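Local atomic coordinates of Lys-gingipain W83 (Porphyromonas gingivalis, PDB entry 6I9A), a protein that acts as a secreted cysteine endopeptidase that cleaves proteins after lysine and may act as a virulence factor in periodontal disease. Residues A[287-292]-A[297-302]; A[172-177]-A[306-311]. All coordinates share one frame; numbering follows the deposited sequence. Where two conformers were deposited one is given.

Overall arrangement
Contacts 1 and 2 lie side by side in the C25 catalytic domain, their centres about 9 Å apart, and share the excursion from helix 285-293 to helix 312-317. In contact 1 its first part, 297-302, folds back on the helix it has just left; in contact 2 its last part, 306-311, meets helix 163-178 through a sodium ion. Gln302, whose NE2 is hydrogen-bonded to Pro170 O, also packs against 172-177, NE2 lying 3.4 Å from Tyr174 N. The ion lies about 8 Å from the side chain of Ala297. Asp288, in contact 1, binds the lysine-like amine of the inhibitor, whereas the side chain of Tyr174 stays about 13 Å from that ligand.

Contact 1: A[287-292]-A[297-302]; sequences EDYYWS and AVFGVQ. With H8E (benzyl-N-[(2S)-1-[[(3S)-7-amino-1-(benzylamino)-1,2-dioxoheptan-3-yl]amino]-5-(2-methyl-2-phenylhydrazinyl)-1,5-dioxopentan-2-yl]carbamate), chain I.
Tyr289 lies against Ala297 and Phe299 where the loop after helix 285-293 passes its Tyr289-Tyr290 side and then enters a type II turn from Val298 to Val301, in the caspase-like (clan CD) catalytic domain. With CG anti to the backbone N (chi1 -175°), the Tyr289 side chain runs from CB toward the 297-302 loop. CG and CE1 stand farther from the Ala297 methyl than CD2, CE2 and CZ do. CD2 meets Phe299 CD1 at 3.7 Å, the two rings touching rim to rim with planes 31° apart. CE2 is the ring atom nearest Ala297 CB (3.5 Å), a methyl that sits over one face in a CH-pi contact. At the tip, OH donates to Val298 O over 2.9 Å, approaching from above the carbonyl plane. That oxygen also takes a weak bond from Val301 N, so the phenol ties the helix to the turn itself. Pro170 and Thr171 of helix 163-178 touch the Tyr289 side chain, and Trp163 meets Phe299 edge-to-face.

Tyr290 presents its ring edge to Ala297 O, with CE1 3.5 Å away. A water donates to both Tyr290 OH and Ala297 O, while the hydroxyl is also hydrogen-bonded to Ile345 O. Two residues before Tyr290, Asp288 points into the specificity pocket: Tyr353 and Tyr357 hold OD1, and OD2, also hydrogen-bonded to Ser283 OG, accepts a hydrogen bond from the inhibitor's lysine-like amine NAB at 2.9 Å.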
# COMPACT_ATOMS: atom_id res chain seq x y z
N GLU A 287 10.32 5.62 17.77
CA GLU A 287 10.00 4.55 16.81
C GLU A 287 9.66 5.14 15.45
O GLU A 287 10.04 4.53 14.46
CB GLU A 287 8.88 3.66 17.29
CG GLU A 287 9.29 2.48 18.17
CD GLU A 287 9.54 2.78 19.63
OE1 GLU A 287 9.65 3.97 20.01
OE2 GLU A 287 9.62 1.79 20.41
N ASP A 288 8.96 6.30 15.37
CA ASP A 288 8.67 6.84 14.03
C ASP A 288 9.95 7.26 13.32
O ASP A 288 10.03 7.23 12.09
CB ASP A 288 7.71 8.03 14.09
CG ASP A 288 6.23 7.71 14.11
OD1 ASP A 288 5.86 6.49 14.08
OD2 ASP A 288 5.45 8.67 14.07
N TYR A 289 10.97 7.74 14.09
CA TYR A 289 12.26 8.11 13.48
C TYR A 289 12.86 6.87 12.77
O TYR A 289 13.23 6.92 11.62
CB TYR A 289 13.15 8.70 14.56
CG TYR A 289 14.49 9.27 14.18
CD1 TYR A 289 14.68 9.95 12.97
CD2 TYR A 289 15.52 9.29 15.10
CE1 TYR A 289 15.90 10.59 12.71
CE2 TYR A 289 16.70 9.98 14.86
CZ TYR A 289 16.89 10.62 13.66
OH TYR A 289 18.07 11.31 13.39
N TYR A 290 12.95 5.79 13.52
CA TYR A 290 13.51 4.56 12.94
C TYR A 290 12.65 4.06 11.79
O TYR A 290 13.18 3.60 10.77
CB TYR A 290 13.60 3.43 14.00
CG TYR A 290 14.28 3.86 15.29
CD1 TYR A 290 15.49 4.55 15.26
CD2 TYR A 290 13.75 3.52 16.53
CE1 TYR A 290 16.11 4.96 16.43
CE2 TYR A 290 14.37 3.91 17.71
CZ TYR A 290 15.55 4.62 17.65
OH TYR A 290 16.15 5.00 18.83
N TRP A 291 11.32 4.17 11.96
CA TRP A 291 10.37 3.72 10.92
C TRP A 291 10.74 4.30 9.57
O TRP A 291 10.84 3.58 8.58
CB TRP A 291 8.98 4.14 11.36
CG TRP A 291 7.81 3.49 10.70
CD1 TRP A 291 7.06 2.49 11.24
CD2 TRP A 291 7.16 3.87 9.47
NE1 TRP A 291 5.98 2.22 10.43
CE2 TRP A 291 6.00 3.07 9.35
CE3 TRP A 291 7.41 4.83 8.49
CZ2 TRP A 291 5.08 3.21 8.31
CZ3 TRP A 291 6.54 4.93 7.41
CH2 TRP A 291 5.37 4.15 7.34
N SER A 292 11.00 5.61 9.52
CA SER A 292 11.32 6.26 8.25
C SER A 292 12.74 6.11 7.80
O SER A 292 12.98 5.89 6.60
CB SER A 292 11.00 7.75 8.26
OG SER A 292 9.60 7.98 8.42
N ALA A 297 19.52 5.37 14.07
CA ALA A 297 19.36 6.82 13.95
C ALA A 297 19.50 7.42 15.36
O ALA A 297 19.07 6.82 16.33
CB ALA A 297 17.97 7.10 13.38
N VAL A 298 20.14 8.57 15.44
CA VAL A 298 20.40 9.25 16.71
C VAL A 298 19.70 10.60 16.73
O VAL A 298 19.72 11.34 15.72
CB VAL A 298 21.93 9.39 16.89
CG1 VAL A 298 22.28 10.27 18.07
CG2 VAL A 298 22.56 8.01 17.03
N PHE A 299 19.04 10.93 17.83
CA PHE A 299 18.35 12.21 17.94
C PHE A 299 19.32 13.37 17.82
O PHE A 299 20.39 13.37 18.46
CB PHE A 299 17.59 12.33 19.27
CG PHE A 299 16.63 11.20 19.58
CD1 PHE A 299 15.97 10.52 18.58
CD2 PHE A 299 16.41 10.82 20.90
CE1 PHE A 299 15.10 9.47 18.88
CE2 PHE A 299 15.52 9.79 21.19
CZ PHE A 299 14.87 9.12 20.20
N GLY A 300 18.97 14.33 16.98
CA GLY A 300 19.77 15.54 16.87
C GLY A 300 21.03 15.40 16.06
O GLY A 300 21.82 16.36 16.04
N VAL A 301 21.24 14.28 15.36
CA VAL A 301 22.44 14.01 14.60
C VAL A 301 21.95 13.50 13.27
O VAL A 301 21.12 12.57 13.22
CB VAL A 301 23.34 13.02 15.36
CG1 VAL A 301 24.64 12.75 14.59
CG2 VAL A 301 23.67 13.54 16.79
N GLN A 302 22.42 14.08 12.19
CA GLN A 302 21.89 13.70 10.92
C GLN A 302 22.23 12.22 10.57
O GLN A 302 23.42 11.87 10.59
CB GLN A 302 22.37 14.65 9.81
CG GLN A 302 21.72 14.36 8.44
CD GLN A 302 20.22 14.55 8.47
OE1 GLN A 302 19.71 15.39 9.24
NE2 GLN A 302 19.46 13.78 7.67
CAQ H8E I . -3.31 16.24 18.98
CAK H8E I . -3.82 17.45 18.46
CAH H8E I . -3.01 18.59 18.42
CAL H8E I . -1.70 18.56 18.90
CAR H8E I . -1.24 17.36 19.42
CBO H8E I . -1.99 16.19 19.44
CBA H8E I . -1.43 15.04 20.03
NBE H8E I . -0.63 14.24 19.09
CBL H8E I . 0.46 13.52 19.47
OAE H8E I . 0.91 13.60 20.62
CBN H8E I . 1.09 12.63 18.40
OAG H8E I . 0.77 12.96 17.22
CBS H8E I . 2.61 12.40 18.66
CBB H8E I . 3.37 11.96 17.41
CAY H8E I . 4.88 11.85 17.63
CAX H8E I . 5.66 11.17 16.50
CAW H8E I . 5.75 12.04 15.26
NAB H8E I . 6.55 11.32 14.22
NBG H8E I . 2.88 11.47 19.77
C H8E I . 3.56 11.75 20.88
O H8E I . 4.02 12.84 21.18
CA H8E I . 3.55 10.60 21.88
N H8E I . 4.67 10.66 22.81
CBK H8E I . 5.95 10.47 22.43
OAD H8E I . 6.22 10.36 21.23
OBI H8E I . 6.81 10.43 23.38
CBD H8E I . 8.24 10.32 23.05
CBP H8E I . 9.07 10.53 24.23
CAS H8E I . 9.61 9.47 24.97
CAM H8E I . 10.44 9.66 26.11
CAI H8E I . 10.64 11.00 26.51
CAN H8E I . 10.05 12.04 25.81
CAT H8E I . 9.28 11.84 24.68
CB H8E I . 2.23 10.62 22.67
CG H8E I . 2.01 11.94 23.46
CD H8E I . 0.59 12.07 23.90
OE1 H8E I . 0.19 11.52 24.93
NE2 H8E I . -0.16 12.78 23.04
NBT H8E I . -1.56 12.89 23.17
CAA H8E I . -2.28 12.31 22.01
CBQ H8E I . -2.00 14.09 23.82
CAU H8E I . -3.26 14.65 23.57
CAO H8E I . -3.68 15.77 24.27
CAJ H8E I . -2.84 16.36 25.21
CAP H8E I . -1.57 15.85 25.44
CAV H8E I . -1.16 14.70 24.76
O HOH W 1 18.10 7.04 18.95

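Contact 2: A[172-177]-A[306-311]; sequences IKYGMQ and EGTSMG. With NA (sodium ion), chain F.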
# COMPACT_ATOMS: atom_id res chain seq x y z
N ILE A 172 13.14 14.12 7.38
CA ILE A 172 12.83 14.59 6.02
C ILE A 172 14.12 14.84 5.24
O ILE A 172 14.19 14.53 4.04
CB ILE A 172 11.95 15.86 6.14
CG1 ILE A 172 10.60 15.56 6.82
CG2 ILE A 172 11.75 16.53 4.75
CD1 ILE A 172 9.79 14.46 6.25
N LYS A 173 15.17 15.35 5.90
CA LYS A 173 16.45 15.58 5.23
C LYS A 173 17.05 14.28 4.73
O LYS A 173 17.68 14.26 3.67
CB LYS A 173 17.42 16.34 6.12
CG LYS A 173 16.99 17.80 6.35
CD LYS A 173 17.94 18.50 7.36
CE LYS A 173 17.64 19.99 7.41
NZ LYS A 173 18.58 20.67 8.35
N TYR A 174 16.93 13.18 5.49
CA TYR A 174 17.44 11.88 5.03
C TYR A 174 16.69 11.45 3.76
O TYR A 174 17.31 11.08 2.77
CB TYR A 174 17.22 10.84 6.17
CG TYR A 174 17.70 9.45 5.82
CD1 TYR A 174 18.97 9.01 6.21
CD2 TYR A 174 16.88 8.58 5.12
CE1 TYR A 174 19.38 7.71 5.94
CE2 TYR A 174 17.29 7.27 4.83
CZ TYR A 174 18.55 6.86 5.24
OH TYR A 174 19.00 5.59 4.99
N GLY A 175 15.36 11.55 3.79
CA GLY A 175 14.57 11.23 2.60
C GLY A 175 15.00 12.02 1.36
O GLY A 175 15.14 11.46 0.26
N MET A 176 15.18 13.31 1.53
CA MET A 176 15.61 14.16 0.43
C MET A 176 17.04 13.91 -0.03
O MET A 176 17.32 13.93 -1.23
CB MET A 176 15.45 15.66 0.79
CG MET A 176 14.02 16.05 1.04
SD MET A 176 13.76 17.80 1.25
CE MET A 176 14.69 18.10 2.65
N GLN A 177 17.95 13.64 0.89
CA GLN A 177 19.33 13.41 0.52
C GLN A 177 19.41 12.21 -0.37
O GLN A 177 20.12 12.22 -1.38
CB GLN A 177 20.20 13.18 1.77
CG GLN A 177 21.60 12.76 1.40
CD GLN A 177 22.56 12.75 2.53
OE1 GLN A 177 22.24 13.17 3.65
NE2 GLN A 177 23.77 12.33 2.24
N GLU A 306 24.91 4.71 5.51
CA GLU A 306 25.89 3.75 6.05
C GLU A 306 25.77 3.53 7.51
O GLU A 306 26.22 2.50 8.01
CB GLU A 306 27.35 4.22 5.80
CG GLU A 306 27.83 4.13 4.37
CD GLU A 306 27.04 4.99 3.41
OE1 GLU A 306 26.71 6.16 3.73
OE2 GLU A 306 26.68 4.44 2.34
N GLY A 307 25.21 4.48 8.23
CA GLY A 307 25.14 4.36 9.68
C GLY A 307 23.79 3.95 10.22
O GLY A 307 23.63 3.95 11.44
N THR A 308 22.83 3.58 9.33
CA THR A 308 21.50 3.17 9.77
C THR A 308 21.15 1.87 9.07
O THR A 308 21.68 1.55 8.00
CB THR A 308 20.42 4.25 9.50
OG1 THR A 308 20.41 4.55 8.10
CG2 THR A 308 20.63 5.53 10.31
N SER A 309 20.18 1.13 9.64
CA SER A 309 19.62 -0.01 8.95
C SER A 309 18.56 0.45 7.96
O SER A 309 18.31 1.67 7.79
CB SER A 309 19.07 -1.01 9.96
OG SER A 309 17.88 -0.57 10.58
N MET A 310 17.89 -0.50 7.32
CA MET A 310 16.89 -0.15 6.33
C MET A 310 15.59 0.37 6.98
O MET A 310 14.97 -0.29 7.81
CB MET A 310 16.57 -1.40 5.49
CG MET A 310 15.67 -1.06 4.30
SD MET A 310 14.99 -2.49 3.41
CE MET A 310 13.79 -3.08 4.62
N GLY A 311 15.16 1.56 6.56
CA GLY A 311 13.87 2.08 6.99
C GLY A 311 12.91 2.14 5.82
O GLY A 311 13.16 1.58 4.74
NA NA F . 18.67 3.74 6.65
O HOH W 2 20.43 2.42 5.59
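The ring of Tyr174 is the flat group here, and Thr308 approaches it obliquely, its OG1 lying 4.0 Å from CE1 and 3.6 Å from OH without settling over a face or at the edge. Phe305 and Tyr313, outside the two segments, also touch the Tyr174 side chain. A sodium ion mediates the polar contact between the two side chains. CG of Tyr174 is anti to the backbone N (chi1 179°), which sends the phenol away from helix 163-178 to the ion, and OH binds it at 2.5 Å. The metal lies well out of the ring plane, and the angle at Tyr174 OH between Tyr174 CZ and the sodium is 121°, so the hydroxyl oxygen binds with a bent geometry.

Thr308 turns its OG1 to the same ion at 2.4 Å, nearly at right angles to the tyrosine oxygen. The threonine hydroxyl is also hydrogen-bonded to Thr304 O, a second tie that fixes its rotation. Ser309 O, 2.4 Å from the sodium, stands almost opposite Tyr174 OH, the two oxygens subtending 167° at the metal. A water bound to the ion at 2.4 Å donates in turn to Thr308 O, closing a small ring with the loop backbone.

Val293 O and Asp314 OD2 complete the shell; the same Asp314 oxygen accepts from Gly311 N, at the N-cap of helix 312-317. Protein carbonyls, hydroxyls, one carboxylate and a water thus make a six-coordinate, all-oxygen sodium site, its angles among Tyr174, Thr308, Ser309 and the water consistent with an octahedron, which joins helix 163-178 to the loop ahead of helix 312-317.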